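Local coordinates for hypothetical protein HI1011 (Haemophilus influenzae, PDB 1YZY) that catalyses the ATP-dependent phosphorylation of 3-oxo-tetronate to 3-oxo-tetronate 4-phosphate in carbohydrate metabolism, at residues V250-C255 / Y307-P312; V257-Q262 / A393-N398; K261-Y266 / A303-A308; I351-E356 / D403-A408. One frame throughout, in Å; residues are numbered along the deposited sequence.

Interaction 1 (V250-C255 / Y307-P312); sequences VLSGSC and YATVPP
Two parallel neighbours of the C-terminal nucleotide-binding domain, the end of strand 248-252 and the loop that follows strand 305-307, run side by side here and are joined first by backbone and then by side-chain hydrogen bonds. S252 and Y307 form the last parallel bridge, and A308 N donates to S252 O at 2.6 Å. The CB atoms of S252 and Y307 touch on the same face of the sheet. Beyond the bridge the hydroxyl of T309 takes over. It accepts from S252 OG at 3.0 Å and donates to S254 O at 2.7 Å, which it approaches 21° out of the carbonyl plane. The rotation that sets OG1 anti to the carbonyl carbon of T309 (chi1 -57°) turns it to S252 OG and S254 O, bonds that probably keep it in this rotamer. Farther on, V310 N points straight at C255 SG, a long bond of 3.5 Å with an angle of 173° at the hydrogen, while V310 CG2 packs against the same sulfur. N260 on helix 257-266 binds V310 O. Loops leaving the C-terminal ends of adjacent parallel strands are a common place for a nucleotide site, and S254, held here through its carbonyl, probably binds ATP, as in related kinases.

Interaction 2 (V257-Q262 / A393-N398); sequences VMTNKQ and ALKSGN
K395 leaves its strand with CG anti to the backbone N (chi1 -173°) and then bends at chi2, chi3 and chi4, curling its ammonium group back to the N-terminal half of helix 257-266, where T259 and Q262 receive it. The helix follows parallel strand 248-252 in the nucleotide-binding domain, and the lysine ties it to the C-terminal end of strand 391-395. T259 sets OG1 anti to its carbonyl carbon, which brings the hydroxyl to K395 NZ. Q262, one turn later, stretches out beyond CG and meets the lysine from the opposite direction. Its OE1 takes K395 NZ at 2.7 Å in the carbonyl plane, on a lone pair, with a C=O...N angle of 140°. A third bond stays within segment 393-398, K395 NZ to S396 O, 3.0 Å, tilted 35° from that carbonyl's plane. Three neutral oxygens thus grip one ammonium, fix its place and probably help to stabilise its charge. The amide of Q262 is steadied in turn, since its NE2 donates to K401 O and more weakly to F399 O. F404 packs on both Q262 and K395. Close by, M258 lays its CB near G397 O at 3.5 Å, and its CG lies near N398 O. G397 is a probable ATP-binding residue, as in relatives, so the lysine ties the helix to the turn that carries it. The bond from K395 NZ to T259 OG1 measures 2.9 Å.

Interaction 3 (K261-Y266 / A303-A308); sequences KQVEKY and APMVYA
Helix 257-266 packs on one face of the parallel strands of the nucleotide-binding domain, and its second half meets strand 305-307 and the loop before it through V263 and Y266. The short axes are inclined at 141° between their N-to-C directions and come within 11.0 Å of each other. V263 reaches out with CG1, which lies over one face of the Y307 ring, a CH-pi contact 4.0 Å from the centroid and offset toward the rim. The same methyl touches M305 CE at 3.8 Å. M305 in turn meets Y266 by the edge: its SD is 3.7 Å from Y266 CD2 and near the ring plane, a Met-aromatic contact, while M305 CB also comes in plane beside CE2. The bend at chi3 (75°) turns the M305 methyl back between Y266 and V263. At the far end of the Y266 ring, OH lies 2.7 Å from A303 O, and Q409 OE1 is a second acceptor within reach of the same proton. The cluster is buried between several elements: V263 also touches F405 of helix 404-410 and S252 of strand 248-252, M305 packs on V250, and Y307 leans on H272 and Q274 of strand 272-274.

Interaction 4 (I351-E356 / D403-A408); sequences ITAGGE and DFFEYA
I351 and A353, two residues apart on strand 349-353, point at helix 404-410 and meet F404 and F405 in its first turn and A408 one turn on. The branches of I351 divide the work. CG2 faces the two phenylalanines, while CG1 continues extended to CD1, which reaches A408 CB at 4.3 Å. The phenylalanines, though adjacent, take different first torsions. In F404, CG is anti to the backbone N (chi1 174°), and CE2 comes to I351 CG2 at 4.1 Å. F405 instead puts CG anti to its carbonyl carbon (chi1 -65°), which swings a ring whose CB does not point at the strand down along it. That ring presents its edge: CD1 meets I351 CG2 at 4.0 Å, and CZ meets A353 CB at 3.7 Å, near the ring plane. F405 CE1 also lies in plane at the edge of the F404 ring. The short segments run nearly antiparallel, with 158° between their directions and axes 10.2 Å apart. F405 reaches on to V250 and S252 of strand 248-252 and to V263 of helix 257-266. Just beyond A353 the strand gives way to G354 and the first residues of helix 355-365, probably part of the ATP site. Across the contact itself only carbon atoms meet and no hydrogen bond forms, so cohesion rests on burial and the fit of apolar groups.

In the fold
All four contacts lie in the nucleotide-binding domain. Strands 391-395, 349-353, 248-252 and 305-307 are successive neighbours, and helices 257-266 and 404-410 pack on them. Interactions 2 and 3 use the two halves of helix 257-266: the first half is polar and partly buried, the second apolar apart from one tyrosine hydroxyl. Interactions 3 and 4 are fully buried, and they meet where F405 packs against Q262 and Y266. Interactions 1 and 2 are only partly buried and depend on hydrogen bonds. Interactions 1, 2 and 4 each carry residues of the probable ATP site, while interaction 3 carries none. Backbone bonds connect interaction 4 to interactions 1 and 2, through L251 and K395.

Interaction 1 (V250-C255 / Y307-P312)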
loop_
_atom_site.group_PDB
_atom_site.type_symbol
_atom_site.label_atom_id
_atom_site.label_comp_id
_atom_site.label_asym_id
_atom_site.label_seq_id
_atom_site.Cartn_x
_atom_site.Cartn_y
_atom_site.Cartn_z
ATOM N N VAL A 250 -6.686 -3.215 21.301
ATOM C CA VAL A 250 -7.451 -3.407 20.077
ATOM C C VAL A 250 -8.551 -2.354 20.054
ATOM O O VAL A 250 -9.331 -2.246 21.003
ATOM C CB VAL A 250 -8.113 -4.826 20.027
ATOM C CG1 VAL A 250 -9.028 -4.950 18.824
ATOM C CG2 VAL A 250 -7.053 -5.914 19.981
ATOM N N LEU A 251 -8.584 -1.558 18.990
ATOM C CA LEU A 251 -9.596 -0.516 18.826
ATOM C C LEU A 251 -10.350 -0.800 17.522
ATOM O O LEU A 251 -9.854 -0.517 16.435
ATOM C CB LEU A 251 -8.927 0.867 18.813
ATOM C CG LEU A 251 -8.070 1.216 20.049
ATOM C CD1 LEU A 251 -7.268 2.464 19.820
ATOM C CD2 LEU A 251 -8.928 1.362 21.294
ATOM N N SER A 252 -11.554 -1.354 17.653
ATOM C CA SER A 252 -12.400 -1.749 16.521
ATOM C C SER A 252 -13.597 -0.837 16.258
ATOM O O SER A 252 -14.475 -0.701 17.104
ATOM C CB SER A 252 -12.919 -3.165 16.778
ATOM O OG SER A 252 -13.270 -3.828 15.581
ATOM N N GLY A 253 -13.659 -0.250 15.068
ATOM C CA GLY A 253 -14.769 0.626 14.742
ATOM C C GLY A 253 -15.603 0.237 13.531
ATOM O O GLY A 253 -16.701 0.771 13.343
ATOM N N SER A 254 -15.087 -0.663 12.698
ATOM C CA SER A 254 -15.783 -1.104 11.488
ATOM C C SER A 254 -17.019 -1.952 11.748
ATOM O O SER A 254 -17.040 -2.774 12.652
ATOM C CB SER A 254 -14.827 -1.884 10.575
ATOM O OG SER A 254 -15.403 -2.121 9.295
ATOM N N CYS A 255 -18.048 -1.753 10.937
ATOM C CA CYS A 255 -19.277 -2.519 11.073
ATOM C C CYS A 255 -19.529 -3.397 9.853
ATOM O O CYS A 255 -20.677 -3.612 9.448
ATOM C CB CYS A 255 -20.451 -1.584 11.314
ATOM S SG CYS A 255 -20.281 -0.630 12.826
ATOM N N TYR A 307 -14.591 -1.424 21.314
ATOM C CA TYR A 307 -15.156 -1.480 19.974
ATOM C C TYR A 307 -16.475 -0.770 19.724
ATOM O O TYR A 307 -17.348 -0.724 20.587
ATOM C CB TYR A 307 -15.304 -2.945 19.545
ATOM C CG TYR A 307 -16.289 -3.745 20.377
ATOM C CD1 TYR A 307 -17.563 -4.041 19.890
ATOM C CD2 TYR A 307 -15.950 -4.193 21.660
ATOM C CE1 TYR A 307 -18.472 -4.754 20.658
ATOM C CE2 TYR A 307 -16.847 -4.907 22.430
ATOM C CZ TYR A 307 -18.107 -5.182 21.927
ATOM O OH TYR A 307 -19.013 -5.863 22.705
ATOM N N ALA A 308 -16.617 -0.247 18.512
ATOM C CA ALA A 308 -17.835 0.422 18.079
ATOM C C ALA A 308 -18.581 -0.548 17.155
ATOM O O ALA A 308 -19.774 -0.393 16.896
ATOM C CB ALA A 308 -17.494 1.711 17.336
ATOM N N THR A 309 -17.863 -1.569 16.702
ATOM C CA THR A 309 -18.385 -2.593 15.805
ATOM C C THR A 309 -19.734 -3.213 16.179
ATOM O O THR A 309 -19.850 -3.926 17.181
ATOM C CB THR A 309 -17.372 -3.724 15.671
ATOM O OG1 THR A 309 -16.133 -3.185 15.197
ATOM C CG2 THR A 309 -17.875 -4.801 14.718
ATOM N N VAL A 310 -20.745 -2.940 15.357
ATOM C CA VAL A 310 -22.092 -3.485 15.528
ATOM C C VAL A 310 -22.592 -3.925 14.153
ATOM O O VAL A 310 -22.149 -3.394 13.129
ATOM C CB VAL A 310 -23.100 -2.454 16.117
ATOM C CG1 VAL A 310 -22.835 -2.234 17.584
ATOM C CG2 VAL A 310 -23.042 -1.143 15.351
ATOM N N PRO A 311 -23.534 -4.888 14.112
ATOM C CA PRO A 311 -24.077 -5.380 12.840
ATOM C C PRO A 311 -24.501 -4.225 11.933
ATOM O O PRO A 311 -25.000 -3.203 12.416
ATOM C CB PRO A 311 -25.284 -6.205 13.289
ATOM C CG PRO A 311 -24.833 -6.759 14.593
ATOM C CD PRO A 311 -24.187 -5.561 15.251
ATOM N N PRO A 312 -24.285 -4.366 10.610
ATOM C CA PRO A 312 -24.655 -3.321 9.648
ATOM C C PRO A 312 -26.123 -2.909 9.782
ATOM O O PRO A 312 -26.523 -1.842 9.311
ATOM C CB PRO A 312 -24.349 -3.971 8.294
ATOM C CG PRO A 312 -24.368 -5.446 8.586
ATOM C CD PRO A 312 -23.692 -5.519 9.917
#

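Interaction 2 (V257-Q262 / A393-N398)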
loop_
_atom_site.group_PDB
_atom_site.type_symbol
_atom_site.label_atom_id
_atom_site.label_comp_id
_atom_site.label_asym_id
_atom_site.label_seq_id
_atom_site.Cartn_x
_atom_site.Cartn_y
_atom_site.Cartn_z
ATOM N N VAL A 257 -19.331 -6.956 7.622
ATOM C CA VAL A 257 -19.631 -8.349 7.916
ATOM C C VAL A 257 -18.457 -9.115 8.526
ATOM O O VAL A 257 -18.640 -9.856 9.498
ATOM C CB VAL A 257 -20.125 -9.093 6.650
ATOM C CG1 VAL A 257 -21.501 -8.588 6.262
ATOM C CG2 VAL A 257 -19.140 -8.888 5.491
ATOM N N MET A 258 -17.267 -8.942 7.948
ATOM C CA MET A 258 -16.071 -9.629 8.433
ATOM C C MET A 258 -15.613 -9.153 9.810
ATOM O O MET A 258 -15.224 -9.965 10.654
ATOM C CB MET A 258 -14.930 -9.509 7.420
ATOM C CG MET A 258 -13.647 -10.195 7.861
ATOM S SD MET A 258 -13.958 -11.802 8.620
ATOM C CE MET A 258 -14.229 -12.811 7.191
ATOM N N THR A 259 -15.681 -7.846 10.041
ATOM C CA THR A 259 -15.269 -7.283 11.321
ATOM C C THR A 259 -16.210 -7.713 12.452
ATOM O O THR A 259 -15.761 -8.045 13.552
ATOM C CB THR A 259 -15.183 -5.743 11.261
ATOM O OG1 THR A 259 -14.270 -5.356 10.227
ATOM C CG2 THR A 259 -14.688 -5.183 12.592
ATOM N N ASN A 260 -17.510 -7.716 12.176
ATOM C CA ASN A 260 -18.495 -8.111 13.167
ATOM C C ASN A 260 -18.240 -9.521 13.660
ATOM O O ASN A 260 -18.482 -9.830 14.826
ATOM C CB ASN A 260 -19.899 -8.019 12.597
ATOM C CG ASN A 260 -20.650 -6.830 13.122
ATOM O OD1 ASN A 260 -21.284 -6.896 14.179
ATOM N ND2 ASN A 260 -20.595 -5.729 12.389
ATOM N N LYS A 261 -17.781 -10.381 12.759
ATOM C CA LYS A 261 -17.481 -11.761 13.106
ATOM C C LYS A 261 -16.176 -11.847 13.888
ATOM O O LYS A 261 -16.054 -12.665 14.799
ATOM C CB LYS A 261 -17.403 -12.628 11.844
ATOM C CG LYS A 261 -18.741 -12.801 11.136
ATOM C CD LYS A 261 -18.620 -13.676 9.894
ATOM C CE LYS A 261 -17.683 -13.051 8.869
ATOM N NZ LYS A 261 -17.540 -13.877 7.642
ATOM N N GLN A 262 -15.198 -11.027 13.507
ATOM C CA GLN A 262 -13.895 -11.004 14.175
ATOM C C GLN A 262 -14.032 -10.499 15.615
ATOM O O GLN A 262 -13.250 -10.874 16.493
ATOM C CB GLN A 262 -12.902 -10.127 13.394
ATOM C CG GLN A 262 -12.534 -10.669 12.013
ATOM C CD GLN A 262 -11.761 -9.666 11.172
ATOM O OE1 GLN A 262 -12.159 -8.515 11.045
ATOM N NE2 GLN A 262 -10.646 -10.097 10.608
ATOM N N ALA A 393 -1.199 -2.491 13.763
ATOM C CA ALA A 393 -1.758 -3.446 12.816
ATOM C C ALA A 393 -3.077 -2.812 12.405
ATOM O O ALA A 393 -4.034 -2.788 13.182
ATOM C CB ALA A 393 -2.003 -4.797 13.481
ATOM N N LEU A 394 -3.098 -2.256 11.198
ATOM C CA LEU A 394 -4.277 -1.581 10.670
ATOM C C LEU A 394 -5.074 -2.513 9.762
ATOM O O LEU A 394 -4.640 -2.834 8.651
ATOM C CB LEU A 394 -3.833 -0.332 9.906
ATOM C CG LEU A 394 -2.723 0.475 10.598
ATOM C CD1 LEU A 394 -2.242 1.595 9.689
ATOM C CD2 LEU A 394 -3.202 1.030 11.942
ATOM N N LYS A 395 -6.230 -2.963 10.240
ATOM C CA LYS A 395 -7.065 -3.875 9.472
ATOM C C LYS A 395 -8.311 -3.239 8.858
ATOM O O LYS A 395 -9.281 -2.976 9.567
ATOM C CB LYS A 395 -7.498 -5.059 10.346
ATOM C CG LYS A 395 -8.247 -6.158 9.580
ATOM C CD LYS A 395 -9.315 -6.827 10.433
ATOM C CE LYS A 395 -10.555 -5.950 10.592
ATOM N NZ LYS A 395 -11.636 -6.295 9.631
ATOM N N SER A 396 -8.308 -3.039 7.541
ATOM C CA SER A 396 -9.485 -2.484 6.873
ATOM C C SER A 396 -10.583 -3.554 7.090
ATOM O O SER A 396 -10.312 -4.694 7.474
ATOM C CB SER A 396 -9.203 -2.168 5.400
ATOM O OG SER A 396 -9.228 -0.763 5.164
ATOM N N GLY A 397 -11.823 -3.108 6.928
ATOM C CA GLY A 397 -12.972 -3.957 7.251
ATOM C C GLY A 397 -13.075 -5.321 6.580
ATOM O O GLY A 397 -13.670 -6.235 7.146
ATOM N N ASN A 398 -12.516 -5.481 5.386
ATOM C CA ASN A 398 -12.633 -6.756 4.687
ATOM C C ASN A 398 -11.541 -7.803 4.884
ATOM O O ASN A 398 -11.784 -8.995 4.680
ATOM C CB ASN A 398 -12.827 -6.514 3.192
ATOM C CG ASN A 398 -14.238 -6.089 2.847
ATOM O OD1 ASN A 398 -15.195 -6.426 3.551
ATOM N ND2 ASN A 398 -14.381 -5.369 1.738
#

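Interaction 3 (K261-Y266 / A303-A308)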
loop_
_atom_site.group_PDB
_atom_site.type_symbol
_atom_site.label_atom_id
_atom_site.label_comp_id
_atom_site.label_asym_id
_atom_site.label_seq_id
_atom_site.Cartn_x
_atom_site.Cartn_y
_atom_site.Cartn_z
ATOM N N LYS A 261 -17.781 -10.381 12.759
ATOM C CA LYS A 261 -17.481 -11.761 13.106
ATOM C C LYS A 261 -16.176 -11.847 13.888
ATOM O O LYS A 261 -16.054 -12.665 14.799
ATOM C CB LYS A 261 -17.403 -12.628 11.844
ATOM C CG LYS A 261 -18.741 -12.801 11.136
ATOM C CD LYS A 261 -18.620 -13.676 9.894
ATOM C CE LYS A 261 -17.683 -13.051 8.869
ATOM N NZ LYS A 261 -17.540 -13.877 7.642
ATOM N N GLN A 262 -15.198 -11.027 13.507
ATOM C CA GLN A 262 -13.895 -11.004 14.175
ATOM C C GLN A 262 -14.032 -10.499 15.615
ATOM O O GLN A 262 -13.250 -10.874 16.493
ATOM C CB GLN A 262 -12.902 -10.127 13.394
ATOM C CG GLN A 262 -12.534 -10.669 12.013
ATOM C CD GLN A 262 -11.761 -9.666 11.172
ATOM O OE1 GLN A 262 -12.159 -8.515 11.045
ATOM N NE2 GLN A 262 -10.646 -10.097 10.608
ATOM N N VAL A 263 -15.000 -9.610 15.833
ATOM C CA VAL A 263 -15.278 -9.047 17.156
ATOM C C VAL A 263 -16.042 -10.086 17.978
ATOM O O VAL A 263 -15.753 -10.307 19.151
ATOM C CB VAL A 263 -16.132 -7.743 17.046
ATOM C CG1 VAL A 263 -16.662 -7.328 18.410
ATOM C CG2 VAL A 263 -15.304 -6.611 16.441
ATOM N N GLU A 264 -17.027 -10.703 17.338
ATOM C CA GLU A 264 -17.861 -11.722 17.952
ATOM C C GLU A 264 -17.028 -12.937 18.384
ATOM O O GLU A 264 -17.401 -13.664 19.312
ATOM C CB GLU A 264 -18.935 -12.147 16.949
ATOM C CG GLU A 264 -20.334 -12.282 17.523
ATOM C CD GLU A 264 -20.571 -13.621 18.196
ATOM O OE1 GLU A 264 -20.947 -14.580 17.486
ATOM O OE2 GLU A 264 -20.392 -13.716 19.431
ATOM N N LYS A 265 -15.909 -13.159 17.703
ATOM C CA LYS A 265 -15.034 -14.288 18.003
ATOM C C LYS A 265 -13.980 -13.918 19.053
ATOM O O LYS A 265 -13.533 -14.774 19.831
ATOM C CB LYS A 265 -14.365 -14.775 16.709
ATOM C CG LYS A 265 -14.214 -16.292 16.580
ATOM C CD LYS A 265 -12.877 -16.791 17.112
ATOM C CE LYS A 265 -12.669 -18.265 16.775
ATOM N NZ LYS A 265 -11.288 -18.736 17.094
ATOM N N TYR A 266 -13.599 -12.643 19.078
ATOM C CA TYR A 266 -12.595 -12.157 20.013
ATOM C C TYR A 266 -13.132 -11.800 21.407
ATOM O O TYR A 266 -12.437 -11.981 22.401
ATOM C CB TYR A 266 -11.857 -10.958 19.413
ATOM C CG TYR A 266 -10.625 -10.558 20.194
ATOM C CD1 TYR A 266 -9.591 -11.468 20.406
ATOM C CD2 TYR A 266 -10.495 -9.271 20.730
ATOM C CE1 TYR A 266 -8.463 -11.113 21.130
ATOM C CE2 TYR A 266 -9.365 -8.907 21.458
ATOM C CZ TYR A 266 -8.361 -9.834 21.651
ATOM O OH TYR A 266 -7.249 -9.499 22.361
ATOM N N ALA A 303 -4.907 -8.753 24.689
ATOM C CA ALA A 303 -5.149 -7.319 24.794
ATOM C C ALA A 303 -6.627 -6.960 24.904
ATOM O O ALA A 303 -7.485 -7.595 24.283
ATOM C CB ALA A 303 -4.534 -6.612 23.618
ATOM N N PRO A 304 -6.950 -5.949 25.730
ATOM C CA PRO A 304 -8.342 -5.531 25.901
ATOM C C PRO A 304 -8.864 -4.829 24.642
ATOM O O PRO A 304 -8.129 -4.126 23.956
ATOM C CB PRO A 304 -8.260 -4.594 27.103
ATOM C CG PRO A 304 -6.937 -3.964 26.937
ATOM C CD PRO A 304 -6.055 -5.138 26.572
ATOM N N MET A 305 -10.142 -5.007 24.351
ATOM C CA MET A 305 -10.719 -4.403 23.165
ATOM C C MET A 305 -11.931 -3.506 23.435
ATOM O O MET A 305 -12.938 -3.868 24.054
ATOM C CB MET A 305 -11.195 -5.508 22.207
ATOM C CG MET A 305 -12.186 -5.038 21.141
ATOM S SD MET A 305 -12.634 -6.300 19.944
ATOM C CE MET A 305 -13.745 -7.354 20.884
ATOM N N VAL A 306 -11.783 -2.285 22.925
ATOM C CA VAL A 306 -12.759 -1.204 22.911
ATOM C C VAL A 306 -13.297 -1.181 21.483
ATOM O O VAL A 306 -12.542 -0.924 20.543
ATOM C CB VAL A 306 -12.201 0.184 23.251
ATOM C CG1 VAL A 306 -13.343 1.161 23.397
ATOM C CG2 VAL A 306 -11.388 0.139 24.521
ATOM N N TYR A 307 -14.591 -1.424 21.314
ATOM C CA TYR A 307 -15.156 -1.480 19.974
ATOM C C TYR A 307 -16.475 -0.770 19.724
ATOM O O TYR A 307 -17.348 -0.724 20.587
ATOM C CB TYR A 307 -15.304 -2.945 19.545
ATOM C CG TYR A 307 -16.289 -3.745 20.377
ATOM C CD1 TYR A 307 -17.563 -4.041 19.890
ATOM C CD2 TYR A 307 -15.950 -4.193 21.660
ATOM C CE1 TYR A 307 -18.472 -4.754 20.658
ATOM C CE2 TYR A 307 -16.847 -4.907 22.430
ATOM C CZ TYR A 307 -18.107 -5.182 21.927
ATOM O OH TYR A 307 -19.013 -5.863 22.705
ATOM N N ALA A 308 -16.617 -0.247 18.512
ATOM C CA ALA A 308 -17.835 0.422 18.079
ATOM C C ALA A 308 -18.581 -0.548 17.155
ATOM O O ALA A 308 -19.774 -0.393 16.896
ATOM C CB ALA A 308 -17.494 1.711 17.336
#

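Interaction 4 (I351-E356 / D403-A408)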
loop_
_atom_site.group_PDB
_atom_site.type_symbol
_atom_site.label_atom_id
_atom_site.label_comp_id
_atom_site.label_asym_id
_atom_site.label_seq_id
_atom_site.Cartn_x
_atom_site.Cartn_y
_atom_site.Cartn_z
ATOM N N ILE A 351 -3.788 -2.305 17.612
ATOM C CA ILE A 351 -4.420 -3.127 16.590
ATOM C C ILE A 351 -5.780 -2.507 16.276
ATOM O O ILE A 351 -6.712 -2.611 17.065
ATOM C CB ILE A 351 -4.600 -4.584 17.087
ATOM C CG1 ILE A 351 -3.244 -5.164 17.501
ATOM C CG2 ILE A 351 -5.237 -5.449 16.005
ATOM C CD1 ILE A 351 -3.338 -6.522 18.125
ATOM N N THR A 352 -5.876 -1.828 15.143
ATOM C CA THR A 352 -7.125 -1.185 14.751
ATOM C C THR A 352 -7.908 -1.951 13.683
ATOM O O THR A 352 -7.354 -2.782 12.952
ATOM C CB THR A 352 -6.869 0.257 14.262
ATOM O OG1 THR A 352 -5.924 0.240 13.184
ATOM C CG2 THR A 352 -6.295 1.111 15.398
ATOM N N ALA A 353 -9.213 -1.703 13.637
ATOM C CA ALA A 353 -10.088 -2.341 12.664
ATOM C C ALA A 353 -10.984 -1.280 12.036
ATOM O O ALA A 353 -11.674 -0.543 12.742
ATOM C CB ALA A 353 -10.926 -3.411 13.328
ATOM N N GLY A 354 -10.993 -1.232 10.708
ATOM C CA GLY A 354 -11.788 -0.246 10.003
ATOM C C GLY A 354 -10.910 0.810 9.355
ATOM O O GLY A 354 -9.904 1.237 9.925
ATOM N N GLY A 355 -11.312 1.251 8.165
ATOM C CA GLY A 355 -10.549 2.251 7.440
ATOM C C GLY A 355 -10.437 3.589 8.145
ATOM O O GLY A 355 -9.350 4.155 8.237
ATOM N N GLU A 356 -11.572 4.122 8.590
ATOM C CA GLU A 356 -11.586 5.403 9.285
ATOM C C GLU A 356 -10.929 5.353 10.663
ATOM O O GLU A 356 -10.217 6.289 11.044
ATOM C CB GLU A 356 -13.044 5.900 9.379
ATOM C CG GLU A 356 -13.912 5.689 8.154
ATOM C CD GLU A 356 -15.228 6.457 8.327
ATOM O OE1 GLU A 356 -15.758 6.976 7.318
ATOM O OE2 GLU A 356 -15.733 6.546 9.468
ATOM N N ASP A 403 -10.491 -15.301 13.119
ATOM C CA ASP A 403 -9.662 -15.189 14.311
ATOM C C ASP A 403 -8.560 -14.131 14.213
ATOM O O ASP A 403 -7.532 -14.246 14.882
ATOM C CB ASP A 403 -9.051 -16.558 14.640
ATOM C CG ASP A 403 -7.965 -16.984 13.651
ATOM O OD1 ASP A 403 -7.069 -17.746 14.073
ATOM O OD2 ASP A 403 -7.993 -16.563 12.471
ATOM N N PHE A 404 -8.782 -13.096 13.410
ATOM C CA PHE A 404 -7.781 -12.055 13.234
ATOM C C PHE A 404 -7.207 -11.399 14.496
ATOM O O PHE A 404 -5.986 -11.325 14.652
ATOM C CB PHE A 404 -8.281 -10.964 12.289
ATOM C CG PHE A 404 -7.344 -9.795 12.186
ATOM C CD1 PHE A 404 -6.134 -9.916 11.505
ATOM C CD2 PHE A 404 -7.624 -8.600 12.845
ATOM C CE1 PHE A 404 -5.211 -8.867 11.492
ATOM C CE2 PHE A 404 -6.707 -7.547 12.837
ATOM C CZ PHE A 404 -5.497 -7.682 12.159
ATOM N N PHE A 405 -8.064 -10.886 15.376
ATOM C CA PHE A 405 -7.552 -10.211 16.573
ATOM C C PHE A 405 -6.581 -10.993 17.432
ATOM O O PHE A 405 -5.499 -10.487 17.736
ATOM C CB PHE A 405 -8.680 -9.624 17.416
ATOM C CG PHE A 405 -9.420 -8.523 16.726
ATOM C CD1 PHE A 405 -8.722 -7.500 16.093
ATOM C CD2 PHE A 405 -10.804 -8.536 16.657
ATOM C CE1 PHE A 405 -9.391 -6.508 15.396
ATOM C CE2 PHE A 405 -11.485 -7.550 15.965
ATOM C CZ PHE A 405 -10.775 -6.532 15.329
ATOM N N GLU A 406 -6.949 -12.215 17.818
ATOM C CA GLU A 406 -6.050 -13.033 18.634
ATOM C C GLU A 406 -4.833 -13.504 17.837
ATOM O O GLU A 406 -3.719 -13.564 18.372
ATOM C CB GLU A 406 -6.782 -14.219 19.270
ATOM C CG GLU A 406 -7.383 -15.223 18.311
ATOM C CD GLU A 406 -7.901 -16.462 19.035
ATOM O OE1 GLU A 406 -7.080 -17.196 19.637
ATOM O OE2 GLU A 406 -9.132 -16.694 19.012
ATOM N N TYR A 407 -5.044 -13.810 16.557
ATOM C CA TYR A 407 -3.958 -14.261 15.684
ATOM C C TYR A 407 -2.853 -13.212 15.558
ATOM O O TYR A 407 -1.666 -13.540 15.653
ATOM C CB TYR A 407 -4.471 -14.628 14.288
ATOM C CG TYR A 407 -3.383 -15.190 13.408
ATOM C CD1 TYR A 407 -2.702 -16.353 13.775
ATOM C CD2 TYR A 407 -2.980 -14.528 12.250
ATOM C CE1 TYR A 407 -1.643 -16.839 13.018
ATOM C CE2 TYR A 407 -1.917 -15.009 11.478
ATOM C CZ TYR A 407 -1.251 -16.166 11.872
ATOM O OH TYR A 407 -0.183 -16.642 11.140
ATOM N N ALA A 408 -3.251 -11.971 15.285
ATOM C CA ALA A 408 -2.313 -10.864 15.161
ATOM C C ALA A 408 -1.367 -10.826 16.364
ATOM O O ALA A 408 -0.188 -10.490 16.233
ATOM C CB ALA A 408 -3.076 -9.560 15.061
#